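Local coordinates for bitiscetin (Bitis arietans, PDB 1JWI), which binds von Willebrand factor and induces its interaction, through the A1 domain, with platelet glycoprotein Ib alpha, so that platelets aggregate, at residues S10-C15 with I42-E47; I68-E73 with R110-L115; T76-P81 with S87-E92. All blocks are in the same frame, centred on the assembly; numbering follows the deposited sequence.

Interaction 1. Residues S10-C15 with I42-E47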
loop_
_atom_site.group_PDB
_atom_site.type_symbol
_atom_site.label_atom_id
_atom_site.label_comp_id
_atom_site.label_asym_id
_atom_site.label_seq_id
_atom_site.Cartn_x
_atom_site.Cartn_y
_atom_site.Cartn_z
ATOM N N SER A 10 -16.592 -10.592 26.551
ATOM C CA SER A 10 -15.969 -9.603 27.423
ATOM C C SER A 10 -14.483 -9.867 27.600
ATOM O O SER A 10 -14.065 -11.012 27.782
ATOM C CB SER A 10 -16.660 -9.600 28.784
ATOM O OG SER A 10 -16.694 -10.905 29.323
ATOM N N TYR A 11 -13.688 -8.802 27.542
ATOM C CA TYR A 11 -12.244 -8.922 27.698
ATOM C C TYR A 11 -11.606 -7.640 28.231
ATOM O O TYR A 11 -11.748 -6.571 27.638
ATOM C CB TYR A 11 -11.596 -9.309 26.363
ATOM C CG TYR A 11 -10.088 -9.400 26.427
ATOM C CD1 TYR A 11 -9.291 -8.266 26.249
ATOM C CD2 TYR A 11 -9.456 -10.609 26.717
ATOM C CE1 TYR A 11 -7.903 -8.335 26.367
ATOM C CE2 TYR A 11 -8.067 -10.687 26.839
ATOM C CZ TYR A 11 -7.298 -9.548 26.664
ATOM O OH TYR A 11 -5.929 -9.612 26.806
ATOM N N LYS A 12 -10.910 -7.765 29.358
ATOM C CA LYS A 12 -10.219 -6.647 29.997
ATOM C C LYS A 12 -10.930 -5.300 29.940
ATOM O O LYS A 12 -10.341 -4.301 29.526
ATOM C CB LYS A 12 -8.810 -6.495 29.409
ATOM C CG LYS A 12 -7.759 -7.409 30.037
ATOM C CD LYS A 12 -6.494 -7.487 29.183
ATOM C CE LYS A 12 -5.940 -6.115 28.832
ATOM N NZ LYS A 12 -4.865 -6.207 27.798
ATOM N N GLY A 13 -12.191 -5.269 30.354
ATOM C CA GLY A 13 -12.921 -4.015 30.366
ATOM C C GLY A 13 -13.635 -3.609 29.091
ATOM O O GLY A 13 -14.234 -2.538 29.039
ATOM N N HIS A 14 -13.573 -4.444 28.059
ATOM C CA HIS A 14 -14.248 -4.135 26.801
ATOM C C HIS A 14 -15.126 -5.298 26.340
ATOM O O HIS A 14 -14.957 -6.438 26.784
ATOM C CB HIS A 14 -13.233 -3.810 25.692
ATOM C CG HIS A 14 -12.559 -2.484 25.851
ATOM N ND1 HIS A 14 -11.340 -2.337 26.481
ATOM C CD2 HIS A 14 -12.934 -1.242 25.466
ATOM C CE1 HIS A 14 -10.996 -1.064 26.475
ATOM N NE2 HIS A 14 -11.944 -0.375 25.866
ATOM N N CYS A 15 -16.065 -4.990 25.449
ATOM C CA CYS A 15 -16.970 -5.984 24.878
ATOM C C CYS A 15 -16.669 -6.098 23.382
ATOM O O CYS A 15 -16.571 -5.082 22.687
ATOM C CB CYS A 15 -18.423 -5.559 25.090
ATOM S SG CYS A 15 -18.905 -5.421 26.848
ATOM N N ILE A 42 -6.404 -2.472 18.578
ATOM C CA ILE A 42 -5.643 -3.481 19.318
ATOM C C ILE A 42 -4.438 -2.767 19.923
ATOM O O ILE A 42 -3.653 -2.164 19.202
ATOM C CB ILE A 42 -5.202 -4.623 18.356
ATOM C CG1 ILE A 42 -6.456 -5.343 17.832
ATOM C CG2 ILE A 42 -4.278 -5.598 19.062
ATOM C CD1 ILE A 42 -6.188 -6.362 16.749
ATOM N N ASP A 43 -4.293 -2.823 21.245
ATOM C CA ASP A 43 -3.195 -2.096 21.875
ATOM C C ASP A 43 -2.055 -2.927 22.439
ATOM O O ASP A 43 -1.043 -2.373 22.853
ATOM C CB ASP A 43 -3.753 -1.170 22.966
ATOM C CG ASP A 43 -2.930 0.106 23.134
ATOM O OD1 ASP A 43 -3.348 0.987 23.921
ATOM O OD2 ASP A 43 -1.872 0.238 22.481
ATOM N N SER A 44 -2.207 -4.247 22.443
ATOM C CA SER A 44 -1.162 -5.123 22.965
ATOM C C SER A 44 -1.198 -6.497 22.305
ATOM O O SER A 44 -2.207 -6.886 21.708
ATOM C CB SER A 44 -1.322 -5.295 24.478
ATOM O OG SER A 44 -2.484 -6.052 24.774
ATOM N N LYS A 45 -0.097 -7.235 22.415
ATOM C CA LYS A 45 -0.030 -8.570 21.830
ATOM C C LYS A 45 -1.083 -9.462 22.473
ATOM O O LYS A 45 -1.677 -10.304 21.803
ATOM C CB LYS A 45 1.355 -9.189 22.032
ATOM C CG LYS A 45 1.508 -10.603 21.461
ATOM C CD LYS A 45 1.260 -10.637 19.951
ATOM C CE LYS A 45 1.826 -11.903 19.306
ATOM N NZ LYS A 45 1.270 -13.149 19.908
ATOM N N GLU A 46 -1.318 -9.274 23.771
ATOM C CA GLU A 46 -2.310 -10.082 24.466
ATOM C C GLU A 46 -3.713 -9.802 23.935
ATOM O O GLU A 46 -4.493 -10.732 23.714
ATOM C CB GLU A 46 -2.248 -9.835 25.977
ATOM C CG GLU A 46 -2.704 -11.054 26.780
ATOM C CD GLU A 46 -2.269 -11.004 28.232
ATOM O OE1 GLU A 46 -2.969 -10.358 29.039
ATOM O OE2 GLU A 46 -1.216 -11.603 28.559
ATOM N N GLU A 47 -4.043 -8.529 23.730
ATOM C CA GLU A 47 -5.362 -8.196 23.191
ATOM C C GLU A 47 -5.445 -8.768 21.773
ATOM O O GLU A 47 -6.477 -9.301 21.363
ATOM C CB GLU A 47 -5.589 -6.677 23.144
ATOM C CG GLU A 47 -6.945 -6.309 22.549
ATOM C CD GLU A 47 -7.288 -4.830 22.640
ATOM O OE1 GLU A 47 -8.483 -4.498 22.494
ATOM O OE2 GLU A 47 -6.381 -4.000 22.847
#
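Tyr11 reaches from the end of strand 9-11 to the first turn of helix 45-58, and van der Waals contact does most of the work. Its hydroxyl end settles against the aliphatic part of Glu46, with OH 3.5 Å from Glu46 CG, and the two side chains cross at about a right angle, the phenol and carboxylate planes 87° apart. Further back along the ring, CE1 lies 4.1 Å from Glu47 CA, an oblique approach to the helix backbone. The ring gets there because CG is anti to the backbone N of Tyr11 (chi1 178°), which points the ring toward the helix. From its own segment, Lys12 CG lies over one face of this ring, toward the rim, and Phe50 of the same helix stacks with it.

The charged groups meet more loosely. The Lys12 chain, bent at chi3, brings NZ to 3.9 Å from Ser44 OG and 4.7 Å from Glu46 OE1; NZ and the Glu46 carboxylate are of opposite charge and could attract each other weakly at that distance, but they form no direct ion pair.

Hydrogen bonds order each side separately. Ser44 is the N-cap: its OG accepts from Glu47 N at 3.1 Å, nearly straight at 163°. Glu47 OE2 in turn takes the N-H of Asp43 at 2.9 Å, approached from above the carboxylate plane, while OE1 is held by Tyr16 and Lys126, so the buried carboxylate is well satisfied. On the other side, Tyr11 N to His14 O and His14 N to Tyr11 O, both 2.8 Å, close the hairpin.

The arrangement is a beta hairpin with a two-residue loop, a type I' turn with Lys12-Gly13 at its tip, set against the capped start of a helix in a C-type lectin-like domain.

Interaction 2. Residues I68-E73 with R110-L115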
loop_
_atom_site.group_PDB
_atom_site.type_symbol
_atom_site.label_atom_id
_atom_site.label_comp_id
_atom_site.label_asym_id
_atom_site.label_seq_id
_atom_site.Cartn_x
_atom_site.Cartn_y
_atom_site.Cartn_z
ATOM N N ILE A 68 -10.617 -4.245 10.847
ATOM C CA ILE A 68 -10.288 -3.744 12.178
ATOM C C ILE A 68 -10.245 -2.221 11.984
ATOM O O ILE A 68 -10.275 -1.748 10.843
ATOM C CB ILE A 68 -8.933 -4.264 12.747
ATOM C CG1 ILE A 68 -7.791 -4.036 11.763
ATOM C CG2 ILE A 68 -9.073 -5.734 13.135
ATOM C CD1 ILE A 68 -6.433 -4.422 12.364
ATOM N N GLY A 69 -10.174 -1.462 13.070
ATOM C CA GLY A 69 -10.222 -0.010 12.955
ATOM C C GLY A 69 -9.041 0.820 12.491
ATOM O O GLY A 69 -9.021 2.019 12.738
ATOM N N LEU A 70 -8.079 0.220 11.805
ATOM C CA LEU A 70 -6.907 0.961 11.356
ATOM C C LEU A 70 -7.017 1.439 9.907
ATOM O O LEU A 70 -7.450 0.682 9.036
ATOM C CB LEU A 70 -5.673 0.079 11.516
ATOM C CG LEU A 70 -4.322 0.754 11.328
ATOM C CD1 LEU A 70 -4.109 1.796 12.421
ATOM C CD2 LEU A 70 -3.228 -0.310 11.379
ATOM N N ARG A 71 -6.624 2.691 9.655
ATOM C CA ARG A 71 -6.667 3.263 8.309
ATOM C C ARG A 71 -5.504 4.220 8.019
ATOM O O ARG A 71 -5.036 4.938 8.909
ATOM C CB ARG A 71 -7.985 4.015 8.073
ATOM C CG ARG A 71 -8.128 4.547 6.641
ATOM C CD ARG A 71 -9.522 5.102 6.330
ATOM N NE ARG A 71 -9.813 6.350 7.029
ATOM C CZ ARG A 71 -10.926 7.063 6.862
ATOM N NH1 ARG A 71 -11.861 6.656 6.015
ATOM N NH2 ARG A 71 -11.106 8.188 7.543
ATOM N N ASP A 72 -5.042 4.209 6.771
ATOM C CA ASP A 72 -3.970 5.100 6.333
ATOM C C ASP A 72 -4.674 6.413 5.992
ATOM O O ASP A 72 -5.396 6.493 5.004
ATOM C CB ASP A 72 -3.273 4.527 5.091
ATOM C CG ASP A 72 -2.276 5.508 4.465
ATOM O OD1 ASP A 72 -1.718 5.185 3.395
ATOM O OD2 ASP A 72 -2.049 6.595 5.035
ATOM N N GLU A 73 -4.464 7.435 6.812
ATOM C CA GLU A 73 -5.119 8.723 6.611
ATOM C C GLU A 73 -4.483 9.694 5.615
ATOM O O GLU A 73 -4.957 10.824 5.476
ATOM C CB GLU A 73 -5.275 9.430 7.960
ATOM C CG GLU A 73 -6.693 9.863 8.267
ATOM C CD GLU A 73 -7.639 8.688 8.383
ATOM O OE1 GLU A 73 -7.392 7.810 9.238
ATOM O OE2 GLU A 73 -8.629 8.644 7.619
ATOM N N ARG A 110 -3.668 -13.748 12.223
ATOM C CA ARG A 110 -2.574 -13.460 13.144
ATOM C C ARG A 110 -1.896 -12.119 12.843
ATOM O O ARG A 110 -1.354 -11.476 13.742
ATOM C CB ARG A 110 -1.530 -14.580 13.082
ATOM C CG ARG A 110 -0.430 -14.457 14.120
ATOM C CD ARG A 110 -0.991 -14.552 15.543
ATOM N NE ARG A 110 -1.668 -15.824 15.804
ATOM C CZ ARG A 110 -2.228 -16.151 16.966
ATOM N NH1 ARG A 110 -2.197 -15.303 17.986
ATOM N NH2 ARG A 110 -2.819 -17.331 17.112
ATOM N N THR A 111 -1.929 -11.690 11.583
ATOM C CA THR A 111 -1.289 -10.429 11.204
ATOM C C THR A 111 -2.245 -9.466 10.508
ATOM O O THR A 111 -3.387 -9.821 10.207
ATOM C CB THR A 111 -0.089 -10.689 10.272
ATOM O OG1 THR A 111 -0.532 -11.440 9.134
ATOM C CG2 THR A 111 0.973 -11.479 10.997
ATOM N N TRP A 112 -1.776 -8.247 10.256
ATOM C CA TRP A 112 -2.614 -7.247 9.600
ATOM C C TRP A 112 -2.183 -7.010 8.153
ATOM O O TRP A 112 -0.995 -7.053 7.839
ATOM C CB TRP A 112 -2.572 -5.930 10.379
ATOM C CG TRP A 112 -2.908 -6.080 11.843
ATOM C CD1 TRP A 112 -3.575 -7.122 12.434
ATOM C CD2 TRP A 112 -2.635 -5.136 12.888
ATOM N NE1 TRP A 112 -3.731 -6.880 13.782
ATOM C CE2 TRP A 112 -3.163 -5.670 14.087
ATOM C CE3 TRP A 112 -1.996 -3.889 12.928
ATOM C CZ2 TRP A 112 -3.071 -5.001 15.314
ATOM C CZ3 TRP A 112 -1.905 -3.217 14.153
ATOM C CH2 TRP A 112 -2.440 -3.779 15.326
ATOM N N THR A 113 -3.151 -6.755 7.277
ATOM C CA THR A 113 -2.862 -6.526 5.864
ATOM C C THR A 113 -3.658 -5.338 5.312
ATOM O O THR A 113 -4.765 -5.060 5.774
ATOM C CB THR A 113 -3.183 -7.806 5.035
ATOM O OG1 THR A 113 -2.721 -7.643 3.686
ATOM C CG2 THR A 113 -4.674 -8.085 5.032
ATOM N N ASP A 114 -3.083 -4.636 4.336
ATOM C CA ASP A 114 -3.741 -3.487 3.716
ATOM C C ASP A 114 -4.679 -3.974 2.621
ATOM O O ASP A 114 -4.295 -4.788 1.787
ATOM C CB ASP A 114 -2.707 -2.524 3.125
ATOM C CG ASP A 114 -1.796 -3.194 2.123
ATOM O OD1 ASP A 114 -1.750 -2.733 0.959
ATOM O OD2 ASP A 114 -1.133 -4.181 2.496
ATOM N N LEU A 115 -5.903 -3.455 2.619
ATOM C CA LEU A 115 -6.923 -3.867 1.656
ATOM C C LEU A 115 -7.714 -2.697 1.083
ATOM O O LEU A 115 -7.693 -1.596 1.626
ATOM C CB LEU A 115 -7.911 -4.814 2.345
ATOM C CG LEU A 115 -7.349 -6.083 2.986
ATOM C CD1 LEU A 115 -8.343 -6.648 3.997
ATOM C CD2 LEU A 115 -7.049 -7.088 1.888
#
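Ile68 lays its terminal methyl over the indole of Trp112. CD1 stands 3.7 Å from the centroid of the five-membered ring and only 1° off the ring normal, a CH-pi contact centred on the pyrrole half. All five atoms of that ring are therefore about equally far from the methyl, Trp112 CD2 for instance at 3.9 Å from Ile68 CD1. The isoleucine comes end-on to the ring, its chain crossing the indole at about a right angle. Two torsions put it there: CG1 lies between the backbone N and the carbonyl carbon (chi1 52°), and the chain then runs on extended to CD1, so that a single methyl meets the ring.

Leu70, two residues on, brings CD2 to 4.1 Å from Trp112 CE3, at the benzene half of the indole. Its approach to the ring is oblique. Both methyls lie on the same side of the indole plane, Ile68 CD1 over the five-membered ring and Leu70 CD2 near CE3 of the six-membered one. All three side chains are buried, no hydrogen bond crosses between the segments, and the contact rests on apolar packing and the CH-pi contact.

The chain turns a corner at Gly69, between the two residues that touch the tryptophan. Ile68 O is bonded there by Trp25 NE1, and Gly69 pairs through its backbone with Ala40.

Within this chain, strands 66-72 and 112-115 are the outer strands of a three-stranded antiparallel sheet, with 100-103 between them, so Ile68 and Trp112 meet across that middle strand and both also touch its Leu103. Ile42 packs on the same indole from the loop before helix 45-58, and an aromatic side chain of the partner subunit meets it with the planes about 85° apart; Leu70, Arg71 and Asp72 pair antiparallel with a strand of that subunit, extending the sheet across the interface.

Interaction 3. Residues T76-P81 with S87-E92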
loop_
_atom_site.group_PDB
_atom_site.type_symbol
_atom_site.label_atom_id
_atom_site.label_comp_id
_atom_site.label_asym_id
_atom_site.label_seq_id
_atom_site.Cartn_x
_atom_site.Cartn_y
_atom_site.Cartn_z
ATOM N N THR A 76 -3.126 11.252 -0.276
ATOM C CA THR A 76 -2.689 10.716 -1.566
ATOM C C THR A 76 -3.189 9.275 -1.748
ATOM O O THR A 76 -3.679 8.662 -0.799
ATOM C CB THR A 76 -1.143 10.753 -1.677
ATOM O OG1 THR A 76 -0.559 10.398 -0.420
ATOM C CG2 THR A 76 -0.671 12.143 -2.068
ATOM N N GLN A 77 -3.081 8.745 -2.963
ATOM C CA GLN A 77 -3.523 7.379 -3.241
ATOM C C GLN A 77 -2.667 6.366 -2.484
ATOM O O GLN A 77 -3.174 5.367 -1.981
ATOM C CB GLN A 77 -3.478 7.106 -4.748
ATOM C CG GLN A 77 -4.593 7.809 -5.518
ATOM C CD GLN A 77 -4.438 7.707 -7.029
ATOM O OE1 GLN A 77 -3.899 6.733 -7.550
ATOM N NE2 GLN A 77 -4.931 8.717 -7.741
ATOM N N GLN A 78 -1.364 6.622 -2.422
ATOM C CA GLN A 78 -0.458 5.759 -1.682
ATOM C C GLN A 78 0.216 6.650 -0.638
ATOM O O GLN A 78 0.012 7.867 -0.630
ATOM C CB GLN A 78 0.555 5.056 -2.610
ATOM C CG GLN A 78 1.267 5.934 -3.627
ATOM C CD GLN A 78 2.329 6.813 -3.006
ATOM O OE1 GLN A 78 2.297 8.038 -3.153
ATOM N NE2 GLN A 78 3.288 6.195 -2.317
ATOM N N CYS A 79 1.017 6.056 0.233
ATOM C CA CYS A 79 1.622 6.803 1.323
ATOM C C CYS A 79 2.853 7.697 1.123
ATOM O O CYS A 79 3.061 8.638 1.890
ATOM C CB CYS A 79 1.863 5.822 2.464
ATOM S SG CYS A 79 3.052 6.348 3.713
ATOM N N SER A 80 3.665 7.438 0.109
ATOM C CA SER A 80 4.853 8.266 -0.082
ATOM C C SER A 80 4.548 9.691 -0.549
ATOM O O SER A 80 3.875 9.893 -1.557
ATOM C CB SER A 80 5.798 7.607 -1.081
ATOM O OG SER A 80 6.962 8.396 -1.226
ATOM N N PRO A 81 5.036 10.702 0.187
ATOM C CA PRO A 81 4.787 12.090 -0.209
ATOM C C PRO A 81 5.767 12.590 -1.284
ATOM O O PRO A 81 5.550 13.642 -1.884
ATOM C CB PRO A 81 4.911 12.846 1.107
ATOM C CG PRO A 81 5.992 12.076 1.814
ATOM C CD PRO A 81 5.585 10.639 1.556
ATOM N N SER A 87 11.039 14.972 -6.059
ATOM C CA SER A 87 9.895 15.784 -6.445
ATOM C C SER A 87 8.670 15.329 -5.657
ATOM O O SER A 87 8.574 14.166 -5.242
ATOM C CB SER A 87 9.648 15.696 -7.956
ATOM O OG SER A 87 9.420 14.364 -8.363
ATOM N N SER A 88 7.743 16.250 -5.426
ATOM C CA SER A 88 6.532 15.942 -4.679
ATOM C C SER A 88 5.612 15.020 -5.464
ATOM O O SER A 88 5.592 15.037 -6.697
ATOM C CB SER A 88 5.763 17.227 -4.353
ATOM O OG SER A 88 6.577 18.146 -3.651
ATOM N N VAL A 89 4.847 14.206 -4.741
ATOM C CA VAL A 89 3.903 13.321 -5.389
ATOM C C VAL A 89 2.605 14.111 -5.517
ATOM O O VAL A 89 1.958 14.417 -4.518
ATOM C CB VAL A 89 3.654 12.053 -4.556
ATOM C CG1 VAL A 89 2.523 11.259 -5.169
ATOM C CG2 VAL A 89 4.924 11.195 -4.503
ATOM N N VAL A 90 2.252 14.487 -6.739
ATOM C CA VAL A 90 1.021 15.234 -6.976
ATOM C C VAL A 90 0.148 14.364 -7.866
ATOM O O VAL A 90 -0.965 13.993 -7.487
ATOM C CB VAL A 90 1.296 16.585 -7.674
ATOM C CG1 VAL A 90 -0.028 17.305 -7.937
ATOM C CG2 VAL A 90 2.199 17.446 -6.799
ATOM N N TYR A 91 0.661 14.030 -9.045
ATOM C CA TYR A 91 -0.066 13.154 -9.965
ATOM C C TYR A 91 0.125 11.717 -9.472
ATOM O O TYR A 91 1.231 11.337 -9.095
ATOM C CB TYR A 91 0.492 13.290 -11.389
ATOM C CG TYR A 91 -0.092 12.286 -12.361
ATOM C CD1 TYR A 91 -1.410 12.399 -12.801
ATOM C CD2 TYR A 91 0.653 11.188 -12.786
ATOM C CE1 TYR A 91 -1.981 11.431 -13.635
ATOM C CE2 TYR A 91 0.096 10.215 -13.618
ATOM C CZ TYR A 91 -1.220 10.340 -14.037
ATOM O OH TYR A 91 -1.787 9.361 -14.837
ATOM N N GLU A 92 -0.949 10.934 -9.467
ATOM C CA GLU A 92 -0.903 9.529 -9.034
ATOM C C GLU A 92 -1.825 8.680 -9.904
ATOM O O GLU A 92 -2.883 9.141 -10.325
ATOM C CB GLU A 92 -1.356 9.379 -7.575
ATOM C CG GLU A 92 -0.360 9.866 -6.535
ATOM C CD GLU A 92 -0.825 9.565 -5.127
ATOM O OE1 GLU A 92 -1.833 10.167 -4.695
ATOM O OE2 GLU A 92 -0.188 8.718 -4.459
HETATM O O HOH W 1 -4.472 11.355 -6.185
#
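Glu92 sends its carboxylate into the backbone of Thr76-Gln78, and the two oxygens share the work. OE1 takes the N-H of Gln77 at 2.6 Å, nearly straight at 169°, while OE2 takes that of Gln78 at 3.2 Å. Both bonds arrive on the syn side, somewhat out of the carboxylate plane, so the group is gripped by two successive amides. Thr76 CB crowds OE1 at 3.2 Å; its own hydroxyl turns back to Gln78 O, closing the bend round the acid.

Val89 is second in buried area. Its backbone N donates to Pro81 O at 3.0 Å, and its CG2 rests 3.4 Å from Ser80 O.

Gln77 slides past Glu92 in the opposite direction, its amide beside Glu92 CB and its plane 29° from that of the carboxylate. Its NE2 makes a weak bond to Glu92 O at 3.3 Å, and a water accepts a weak bond from that nitrogen and donates to Glu92 OE1. The amide oxygen is held by Val94 N.

Both segments belong to the long loop between strands 66-72 and 100-103, which projects from the domain as in snaclecs. Lys99, just before strand 100-103, bonds Thr76 O, and Cys79 within the bend forms the disulfide to the partner subunit, whose side chains also pack on Gln78 and Val89.

Interaction 2 is the core contact, three buried apolar side chains meeting without a hydrogen bond across the segments. Interaction 1, between the N-terminal hairpin and helix 45-58, lies at the surface and mixes aromatic and aliphatic contact with loosely placed charges. Interaction 3 is partly buried and the most polar, a carboxylate of one segment binding backbone amides of the other; its loop leads from strand 66-72, which interaction 2 uses, to 100-103. Ile42 of interaction 1 packs on Trp112 of interaction 2, although the centres of the two interactions lie about 17 Å apart, while Asp72 of interaction 2 touches Cys79 of interaction 3. Interactions 1 and 3 lie on opposite sides of the chain's centre.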